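Local coordinates for protein DNA photolyase (Agrobacterium tumefaciens, PDB 4U63) that probably repairs ultraviolet-induced cyclobutane pyrimidine dimers in DNA with light, using a flavin-adenine dinucleotide cofactor and a methenyl-folate antenna chromophore, at residues G51-P55 / T192-P198; P225-L231 / H263-I269; M341-P345 / Y473-D479. All blocks are in the same frame, centred on the assembly; numbering follows the deposited sequence. Where two conformers were deposited one is given.

Interaction 1: residues G51-P55 / T192-P198. With SO4 (sulfate ion), chain L.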
loop_
_atom_site.group_PDB
_atom_site.type_symbol
_atom_site.label_atom_id
_atom_site.label_comp_id
_atom_site.label_asym_id
_atom_site.label_seq_id
_atom_site.Cartn_x
_atom_site.Cartn_y
_atom_site.Cartn_z
ATOM N N GLY A 51 3.230 -2.289 -34.879
ATOM C CA GLY A 51 3.160 -0.848 -35.076
ATOM C C GLY A 51 3.702 -0.065 -33.891
ATOM O O GLY A 51 4.153 -0.656 -32.905
ATOM N N PRO A 52 3.669 1.280 -33.981
ATOM C CA PRO A 52 4.164 2.129 -32.902
ATOM C C PRO A 52 3.427 1.952 -31.577
ATOM O O PRO A 52 2.197 1.860 -31.554
ATOM C CB PRO A 52 3.942 3.544 -33.441
ATOM C CG PRO A 52 3.966 3.388 -34.919
ATOM C CD PRO A 52 3.284 2.079 -35.161
ATOM N N VAL A 53 4.195 1.900 -30.494
ATOM C CA VAL A 53 3.657 1.810 -29.146
ATOM C C VAL A 53 3.731 3.204 -28.533
ATOM O O VAL A 53 4.798 3.834 -28.529
ATOM C CB VAL A 53 4.436 0.790 -28.288
ATOM C CG1 VAL A 53 3.854 0.711 -26.877
ATOM C CG2 VAL A 53 4.416 -0.583 -28.947
ATOM N N ILE A 54 2.597 3.680 -28.029
ATOM C CA ILE A 54 2.481 5.011 -27.443
ATOM C C ILE A 54 2.125 4.879 -25.955
ATOM O O ILE A 54 0.940 4.803 -25.603
ATOM C CB ILE A 54 1.394 5.857 -28.145
ATOM C CG1 ILE A 54 1.490 5.756 -29.680
ATOM C CG2 ILE A 54 1.468 7.311 -27.675
ATOM C CD1 ILE A 54 2.774 6.274 -30.276
ATOM N N PRO A 55 3.145 4.839 -25.076
ATOM C CA PRO A 55 2.873 4.806 -23.642
ATOM C C PRO A 55 2.442 6.169 -23.119
ATOM O O PRO A 55 3.065 7.180 -23.453
ATOM C CB PRO A 55 4.223 4.407 -23.037
ATOM C CG PRO A 55 4.974 3.794 -24.151
ATOM C CD PRO A 55 4.569 4.600 -25.336
ATOM N N THR A 192 8.613 -0.411 -30.582
ATOM C CA THR A 192 8.536 0.340 -31.826
ATOM C C THR A 192 7.990 1.732 -31.508
ATOM O O THR A 192 6.994 1.866 -30.810
ATOM C CB THR A 192 7.621 -0.373 -32.842
ATOM O OG1 THR A 192 8.179 -1.651 -33.144
ATOM C CG2 THR A 192 7.494 0.412 -34.141
ATOM N N ALA A 193 8.671 2.751 -32.024
ATOM C CA ALA A 193 8.328 4.141 -31.771
ATOM C C ALA A 193 7.672 4.755 -32.988
ATOM O O ALA A 193 7.993 4.382 -34.120
ATOM C CB ALA A 193 9.583 4.928 -31.435
ATOM N N PRO A 194 6.772 5.729 -32.772
ATOM C CA PRO A 194 6.241 6.484 -33.892
ATOM C C PRO A 194 7.331 7.396 -34.444
ATOM O O PRO A 194 8.281 7.727 -33.720
ATOM C CB PRO A 194 5.132 7.313 -33.250
ATOM C CG PRO A 194 5.633 7.559 -31.871
ATOM C CD PRO A 194 6.300 6.270 -31.484
ATOM N N LYS A 195 7.208 7.783 -35.707
ATOM C CA LYS A 195 8.161 8.710 -36.318
ATOM C C LYS A 195 8.128 10.060 -35.592
ATOM O O LYS A 195 9.177 10.675 -35.368
ATOM C CB LYS A 195 7.857 8.901 -37.806
ATOM C CG LYS A 195 8.859 9.790 -38.534
ATOM C CD LYS A 195 8.419 10.106 -39.957
ATOM C CE LYS A 195 9.172 11.302 -40.527
ATOM N NZ LYS A 195 8.725 12.601 -39.940
ATOM N N VAL A 196 6.921 10.502 -35.234
ATOM C CA VAL A 196 6.706 11.744 -34.492
ATOM C C VAL A 196 5.988 11.420 -33.177
ATOM O O VAL A 196 4.930 10.800 -33.188
ATOM C CB VAL A 196 5.859 12.743 -35.316
ATOM C CG1 VAL A 196 5.647 14.047 -34.551
ATOM C CG2 VAL A 196 6.516 13.025 -36.662
ATOM N N TRP A 197 6.564 11.837 -32.050
ATOM C CA TRP A 197 5.946 11.614 -30.732
ATOM C C TRP A 197 4.922 12.707 -30.418
ATOM O O TRP A 197 5.175 13.876 -30.693
ATOM C CB TRP A 197 7.001 11.582 -29.620
ATOM C CG TRP A 197 7.673 10.266 -29.488
ATOM C CD1 TRP A 197 8.882 9.905 -30.005
ATOM C CD2 TRP A 197 7.172 9.124 -28.799
ATOM N NE1 TRP A 197 9.164 8.602 -29.677
ATOM C CE2 TRP A 197 8.131 8.099 -28.934
ATOM C CE3 TRP A 197 6.006 8.866 -28.074
ATOM C CZ2 TRP A 197 7.958 6.832 -28.372
ATOM C CZ3 TRP A 197 5.829 7.609 -27.517
ATOM C CH2 TRP A 197 6.800 6.606 -27.671
ATOM N N PRO A 198 3.759 12.332 -29.842
ATOM C CA PRO A 198 2.874 13.370 -29.314
ATOM C C PRO A 198 3.578 14.169 -28.231
ATOM O O PRO A 198 4.474 13.647 -27.560
ATOM C CB PRO A 198 1.704 12.574 -28.715
ATOM C CG PRO A 198 1.718 11.283 -29.444
ATOM C CD PRO A 198 3.167 10.991 -29.696
HETATM S S SO4 L . 4.884 -4.052 -37.451
HETATM O O1 SO4 L . 5.892 -4.871 -38.162
HETATM O O2 SO4 L . 4.647 -2.819 -38.214
HETATM O O3 SO4 L . 3.617 -4.810 -37.326
HETATM O O4 SO4 L . 5.408 -3.692 -36.126
HETATM O O HOH W 1 6.198 -3.045 -33.799
HETATM O O HOH W 2 7.539 3.310 -28.177
#
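I54 and P194 meet in the tightly packed half of this contact, where CD1 of I54 lies 3.5 Å from CG of P194. The two torsions chi1 and chi2 (-46° and -62°) together bring CD1 nearer the loop than the base of the side chain. P194 also receives P52, ring carbon against ring carbon, and its CD lies over one face of the W197 indole, offset toward the rim. The far corner of that indole, CH2, comes 3.8 Å from CD of P55, which sits at the ring edge and close to its plane. Proline suits these places: its compact ring presents CB, CG and CD, and a backbone N without a proton asks for no partner.

One direct backbone bond joins the segments, from N of V53 to O of T192, at 2.8 Å and nearly straight (177°). The same carbonyl oxygen is approached by CA of P52 and accepts a hydrogen bond from water 2, which also donates to O of V53.

Toward G51 the packing gives way to solvent and ions. CB of T192 rests 3.5 Å from O of G51, and N of G51 donates to O4 of a sulfate at 2.9 Å. G51 has a positive phi, which glycine adopts readily. The sulfate, probably from the crystallisation liquor, has T24 as a further partner.

V53 to P55 begin the strand 53-59 of the five-stranded parallel sheet, whose neighbour 27-31 pairs with P52 and I54. The chemistry implies that the loop is laid on this strand start by apolar carbon of I54, the prolines and W197, with T192 against G51, and the V53-T192 bond probably helps to fix the register.

Interaction 2: residues P225-L231 / H263-I269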
loop_
_atom_site.group_PDB
_atom_site.type_symbol
_atom_site.label_atom_id
_atom_site.label_comp_id
_atom_site.label_asym_id
_atom_site.label_seq_id
_atom_site.Cartn_x
_atom_site.Cartn_y
_atom_site.Cartn_z
ATOM N N PRO A 225 12.050 4.038 -5.507
ATOM C CA PRO A 225 10.843 3.748 -6.280
ATOM C C PRO A 225 11.123 3.311 -7.712
ATOM O O PRO A 225 12.090 3.752 -8.325
ATOM C CB PRO A 225 10.095 5.085 -6.258
ATOM C CG PRO A 225 10.508 5.693 -4.979
ATOM C CD PRO A 225 11.980 5.385 -4.916
ATOM N N GLY A 226 10.269 2.421 -8.204
ATOM C CA GLY A 226 10.335 1.944 -9.568
ATOM C C GLY A 226 10.574 0.456 -9.642
ATOM O O GLY A 226 10.822 -0.199 -8.631
ATOM N N GLU A 227 10.519 -0.061 -10.865
ATOM C CA GLU A 227 10.671 -1.484 -11.124
ATOM C C GLU A 227 12.032 -2.068 -10.714
ATOM O O GLU A 227 12.096 -3.133 -10.096
ATOM C CB GLU A 227 10.436 -1.745 -12.601
ATOM C CG GLU A 227 10.517 -3.206 -12.949
ATOM C CD GLU A 227 9.999 -3.493 -14.320
ATOM O OE1 GLU A 227 10.190 -2.656 -15.245
ATOM O OE2 GLU A 227 9.399 -4.568 -14.477
ATOM N N THR A 228 13.111 -1.391 -11.078
ATOM C CA THR A 228 14.459 -1.839 -10.673
ATOM C C THR A 228 14.569 -1.932 -9.143
ATOM O O THR A 228 15.075 -2.923 -8.610
ATOM C CB THR A 228 15.546 -0.923 -11.240
ATOM O OG1 THR A 228 15.509 -0.991 -12.672
ATOM C CG2 THR A 228 16.942 -1.338 -10.746
ATOM N N GLY A 229 14.089 -0.910 -8.446
ATOM C CA GLY A 229 14.047 -0.938 -6.978
ATOM C C GLY A 229 13.211 -2.075 -6.426
ATOM O O GLY A 229 13.602 -2.715 -5.446
ATOM N N ALA A 230 12.059 -2.337 -7.059
ATOM C CA ALA A 230 11.195 -3.439 -6.642
ATOM C C ALA A 230 11.901 -4.781 -6.741
ATOM O O ALA A 230 11.859 -5.578 -5.802
ATOM C CB ALA A 230 9.899 -3.466 -7.459
ATOM N N LEU A 231 12.559 -5.011 -7.876
ATOM C CA LEU A 231 13.279 -6.264 -8.114
ATOM C C LEU A 231 14.472 -6.389 -7.157
ATOM O O LEU A 231 14.739 -7.475 -6.659
ATOM C CB LEU A 231 13.695 -6.385 -9.591
ATOM C CG LEU A 231 12.508 -6.362 -10.584
ATOM C CD1 LEU A 231 12.971 -6.115 -12.017
ATOM C CD2 LEU A 231 11.672 -7.634 -10.498
ATOM N N HIS A 263 5.998 -0.999 -3.635
ATOM C CA HIS A 263 6.242 -1.488 -4.986
ATOM C C HIS A 263 5.018 -2.244 -5.511
ATOM O O HIS A 263 4.642 -2.079 -6.657
ATOM C CB HIS A 263 7.494 -2.366 -5.028
ATOM C CG HIS A 263 8.749 -1.627 -4.692
ATOM N ND1 HIS A 263 9.310 -0.709 -5.545
ATOM C CD2 HIS A 263 9.551 -1.669 -3.602
ATOM C CE1 HIS A 263 10.410 -0.219 -5.000
ATOM N NE2 HIS A 263 10.576 -0.786 -3.819
ATOM N N LEU A 264 4.408 -3.056 -4.652
ATOM C CA LEU A 264 3.172 -3.781 -4.994
ATOM C C LEU A 264 2.018 -2.810 -5.210
ATOM O O LEU A 264 1.259 -2.945 -6.173
ATOM C CB LEU A 264 2.826 -4.820 -3.912
ATOM C CG LEU A 264 3.625 -6.126 -3.972
ATOM C CD1 LEU A 264 3.516 -6.897 -2.668
ATOM C CD2 LEU A 264 3.170 -6.998 -5.133
ATOM N N ALA A 265 1.907 -1.820 -4.333
ATOM C CA ALA A 265 0.849 -0.802 -4.430
ATOM C C ALA A 265 0.927 -0.010 -5.736
ATOM O O ALA A 265 -0.092 0.290 -6.353
ATOM C CB ALA A 265 0.940 0.147 -3.250
ATOM N N ALA A 266 2.148 0.333 -6.142
ATOM C CA ALA A 266 2.390 1.102 -7.371
ATOM C C ALA A 266 2.416 0.235 -8.642
ATOM O O ALA A 266 2.539 0.770 -9.746
ATOM C CB ALA A 266 3.704 1.876 -7.239
ATOM N N GLY A 267 2.311 -1.092 -8.488
ATOM C CA GLY A 267 2.342 -2.026 -9.612
ATOM C C GLY A 267 3.691 -2.108 -10.295
ATOM O O GLY A 267 3.777 -2.402 -11.501
ATOM N N GLU A 268 4.741 -1.861 -9.518
ATOM C CA GLU A 268 6.122 -1.919 -10.006
ATOM C C GLU A 268 6.630 -3.351 -10.051
ATOM O O GLU A 268 7.672 -3.642 -10.668
ATOM C CB GLU A 268 7.015 -1.040 -9.141
ATOM C CG GLU A 268 6.652 0.419 -9.310
ATOM C CD GLU A 268 7.215 1.342 -8.263
ATOM O OE1 GLU A 268 7.965 0.903 -7.366
ATOM O OE2 GLU A 268 6.890 2.548 -8.342
ATOM N N ILE A 269 5.904 -4.238 -9.378
ATOM C CA ILE A 269 6.155 -5.674 -9.437
ATOM C C ILE A 269 4.795 -6.354 -9.273
ATOM O O ILE A 269 3.945 -5.859 -8.541
ATOM C CB ILE A 269 7.178 -6.116 -8.357
ATOM C CG1 ILE A 269 7.599 -7.572 -8.575
ATOM C CG2 ILE A 269 6.640 -5.901 -6.939
ATOM C CD1 ILE A 269 8.882 -7.929 -7.872
HETATM O O HOH W 3 8.512 -5.891 -12.218
#
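The start of helix 227-238 is docked here against the end of helix 261-265, a buried junction next to the flavin-adenine dinucleotide pocket, to which L264 belongs. H263 and A230 form its centre. CA of A230 stands 3.5 Å from the centroid of the imidazole and only 12° off its normal, a CH-pi contact over the face. With its CG anti to the carbonyl carbon (chi1 -64°), H263 lays that face against the helix, where small residues let it come close: G229 adds no side chain, and A230 only a methyl, whose CB is 3.4 Å from ND1.

The imidazole is also held through ND1, which donates to OE1 of E268 at 2.8 Å; the carboxylate oxygen is met almost along its C-O axis, though it lies 24° out of the ring plane. OE1 accepts a second, weak bond from N of G226, the N-cap residue, at 2.9 Å. The other oxygen, OE2, is taken by S77 and W73, and W73 meets H263 edge-to-face.

Around this centre, CB of A230 packs 3.9 Å from CB of I269, and CD2 of L231 touches CD1 of I269. Beside this apolar pair, water 3 donates to both OE2 of E227 and O of E268, while the E227 carboxylate also accepts from the backbone N of L37 and S38. G267, with positive phi, closes helix 261-265 in a Schellman motif and turns the chain so that E268 can face G226.

Four donors thus share one buried carboxylate, which is consistent with E268 being ionised and fixing the rotation of H263 beside the incoming helix.

Interaction 3: residues M341-P345 / Y473-D479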
loop_
_atom_site.group_PDB
_atom_site.type_symbol
_atom_site.label_atom_id
_atom_site.label_comp_id
_atom_site.label_asym_id
_atom_site.label_seq_id
_atom_site.Cartn_x
_atom_site.Cartn_y
_atom_site.Cartn_z
ATOM N N MET A 341 3.196 11.906 20.009
ATOM C CA MET A 341 3.347 12.535 21.325
ATOM C C MET A 341 2.254 12.063 22.297
ATOM O O MET A 341 1.678 12.861 23.035
ATOM C CB MET A 341 3.314 14.061 21.186
ATOM C CG MET A 341 4.469 14.636 20.376
ATOM S SD MET A 341 6.067 14.504 21.204
ATOM C CE MET A 341 5.804 15.583 22.597
ATOM N N THR A 342 1.987 10.757 22.294
ATOM C CA THR A 342 0.987 10.164 23.167
ATOM C C THR A 342 1.519 9.857 24.568
ATOM O O THR A 342 0.734 9.692 25.498
ATOM C CB THR A 342 0.439 8.868 22.563
ATOM O OG1 THR A 342 1.471 7.866 22.538
ATOM C CG2 THR A 342 -0.076 9.117 21.142
ATOM N N GLY A 343 2.842 9.759 24.712
ATOM C CA GLY A 343 3.462 9.365 25.983
ATOM C C GLY A 343 3.548 7.851 26.168
ATOM O O GLY A 343 4.010 7.385 27.215
ATOM N N TYR A 344 3.086 7.095 25.162
ATOM C CA TYR A 344 3.220 5.638 25.100
ATOM C C TYR A 344 4.317 5.347 24.077
ATOM O O TYR A 344 4.088 5.477 22.871
ATOM C CB TYR A 344 1.892 4.986 24.686
ATOM C CG TYR A 344 0.865 5.012 25.791
ATOM C CD1 TYR A 344 0.070 6.145 26.008
ATOM C CD2 TYR A 344 0.697 3.916 26.640
ATOM C CE1 TYR A 344 -0.866 6.179 27.034
ATOM C CE2 TYR A 344 -0.233 3.943 27.666
ATOM C CZ TYR A 344 -1.015 5.074 27.862
ATOM O OH TYR A 344 -1.936 5.085 28.887
ATOM N N PRO A 345 5.527 4.980 24.545
ATOM C CA PRO A 345 6.677 4.897 23.620
ATOM C C PRO A 345 6.488 4.064 22.353
ATOM O O PRO A 345 6.905 4.491 21.295
ATOM C CB PRO A 345 7.774 4.322 24.501
ATOM C CG PRO A 345 7.459 4.897 25.844
ATOM C CD PRO A 345 5.964 4.803 25.944
ATOM N N TYR A 473 10.108 14.187 27.056
ATOM C CA TYR A 473 9.146 13.222 26.536
ATOM C C TYR A 473 7.819 13.420 27.293
ATOM O O TYR A 473 7.836 13.669 28.496
ATOM C CB TYR A 473 9.694 11.794 26.696
ATOM C CG TYR A 473 8.794 10.742 26.098
ATOM C CD1 TYR A 473 8.703 10.593 24.722
ATOM C CD2 TYR A 473 8.025 9.904 26.909
ATOM C CE1 TYR A 473 7.871 9.644 24.153
ATOM C CE2 TYR A 473 7.185 8.941 26.351
ATOM C CZ TYR A 473 7.116 8.817 24.974
ATOM O OH TYR A 473 6.299 7.890 24.394
ATOM N N PRO A 474 6.665 13.332 26.595
ATOM C CA PRO A 474 5.415 13.656 27.301
ATOM C C PRO A 474 4.931 12.570 28.255
ATOM O O PRO A 474 5.300 11.411 28.108
ATOM C CB PRO A 474 4.406 13.859 26.160
ATOM C CG PRO A 474 4.954 13.091 25.022
ATOM C CD PRO A 474 6.444 13.102 25.159
ATOM N N LEU A 475 4.120 12.970 29.236
ATOM C CA LEU A 475 3.401 12.020 30.081
ATOM C C LEU A 475 2.308 11.390 29.243
ATOM O O LEU A 475 1.916 11.965 28.222
ATOM C CB LEU A 475 2.765 12.714 31.285
ATOM C CG LEU A 475 3.700 13.175 32.395
ATOM C CD1 LEU A 475 2.950 14.072 33.359
ATOM C CD2 LEU A 475 4.281 11.982 33.128
ATOM N N PRO A 476 1.796 10.214 29.667
ATOM C CA PRO A 476 0.711 9.595 28.910
ATOM C C PRO A 476 -0.447 10.548 28.762
ATOM O O PRO A 476 -0.869 11.163 29.742
ATOM C CB PRO A 476 0.311 8.399 29.773
ATOM C CG PRO A 476 1.538 8.072 30.514
ATOM C CD PRO A 476 2.170 9.395 30.830
ATOM N N ILE A 477 -0.956 10.687 27.540
ATOM C CA ILE A 477 -2.075 11.605 27.281
ATOM C C ILE A 477 -3.406 11.058 27.803
ATOM O O ILE A 477 -4.368 11.818 27.969
ATOM C CB ILE A 477 -2.166 12.029 25.793
ATOM C CG1 ILE A 477 -2.447 10.844 24.862
ATOM C CG2 ILE A 477 -0.883 12.746 25.388
ATOM C CD1 ILE A 477 -2.821 11.263 23.453
ATOM N N VAL A 478 -3.455 9.749 28.061
ATOM C CA VAL A 478 -4.599 9.137 28.745
ATOM C C VAL A 478 -4.064 8.014 29.660
ATOM O O VAL A 478 -3.036 7.396 29.357
ATOM C CB VAL A 478 -5.645 8.605 27.730
ATOM C CG1 VAL A 478 -5.105 7.401 26.961
ATOM C CG2 VAL A 478 -6.962 8.283 28.427
ATOM N N ASP A 479 -4.752 7.777 30.778
ATOM C CA ASP A 479 -4.450 6.657 31.666
ATOM C C ASP A 479 -5.045 5.397 31.045
ATOM O O ASP A 479 -6.186 5.422 30.592
ATOM C CB ASP A 479 -5.052 6.900 33.053
ATOM C CG ASP A 479 -4.958 5.684 33.963
ATOM O OD1 ASP A 479 -3.858 5.388 34.469
ATOM O OD2 ASP A 479 -5.993 5.032 34.187
HETATM O O HOH W 4 5.303 8.873 29.296
#
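P476 and Y344 meet in the apolar centre, CB of the proline lying 3.7 Å from CE1 of the tyrosine. CD of P474 lies over one face of the Y473 ring, toward its rim, and CZ of Y473 packs 4.0 Å from CG of P345. G343, at positive phi and with no side chain, lets its CA come 4.0 Å from CA of P476; glycine suits so close a backbone approach. The I477 side chain rests on T342. At the outer fringe M341, in one of its conformers, bends at chi2 and chi3 to bring CE 3.6 Å from CG of P474.

The polar contacts begin beside G343. N of I477 donates to O of T342 at 2.8 Å (155°), an oxygen that CA of P476 also approaches. Water 4 donates to the carbonyls of G343 and P474. T342 OG1 accepts from N of Y344, an ST turn, and also bonds D348, which binds N of G343 too. OH of Y473 reaches 3.0 Å from N of P345, which has no hydrogen to give; its polar partner is D348 OD2, by a weak hydrogen bond. At the V478 end, the buried hydroxyl of Y344 donates to O of V478 at 2.6 Å, that oxygen lying at the ring edge, near the ring plane.

Both segments belong to the FAD-binding domain and lead into helices 345-357 and 480-495. The bonds to the T342 and V478 carbonyls probably help fix the two helix starts against each other.

In the fold
The three contacts follow one another along the chain and do not touch. Interaction 2 is the buried one, about 11 Å from the chain centre, whereas interactions 1 and 3 are partly buried, lie on opposite sides of that centre and have centres about 58 Å apart. No helix or strand is shared: interaction 1 brings a loop to the parallel sheet, interaction 2 joins two helix ends, and interaction 3 pairs two loops that lead into helices. The outer two rely on proline rings and backbone carbonyls helped by water, and a sulfate sits at interaction 1. The inner one instead places a histidine and a shared carboxylate between helices near the flavin.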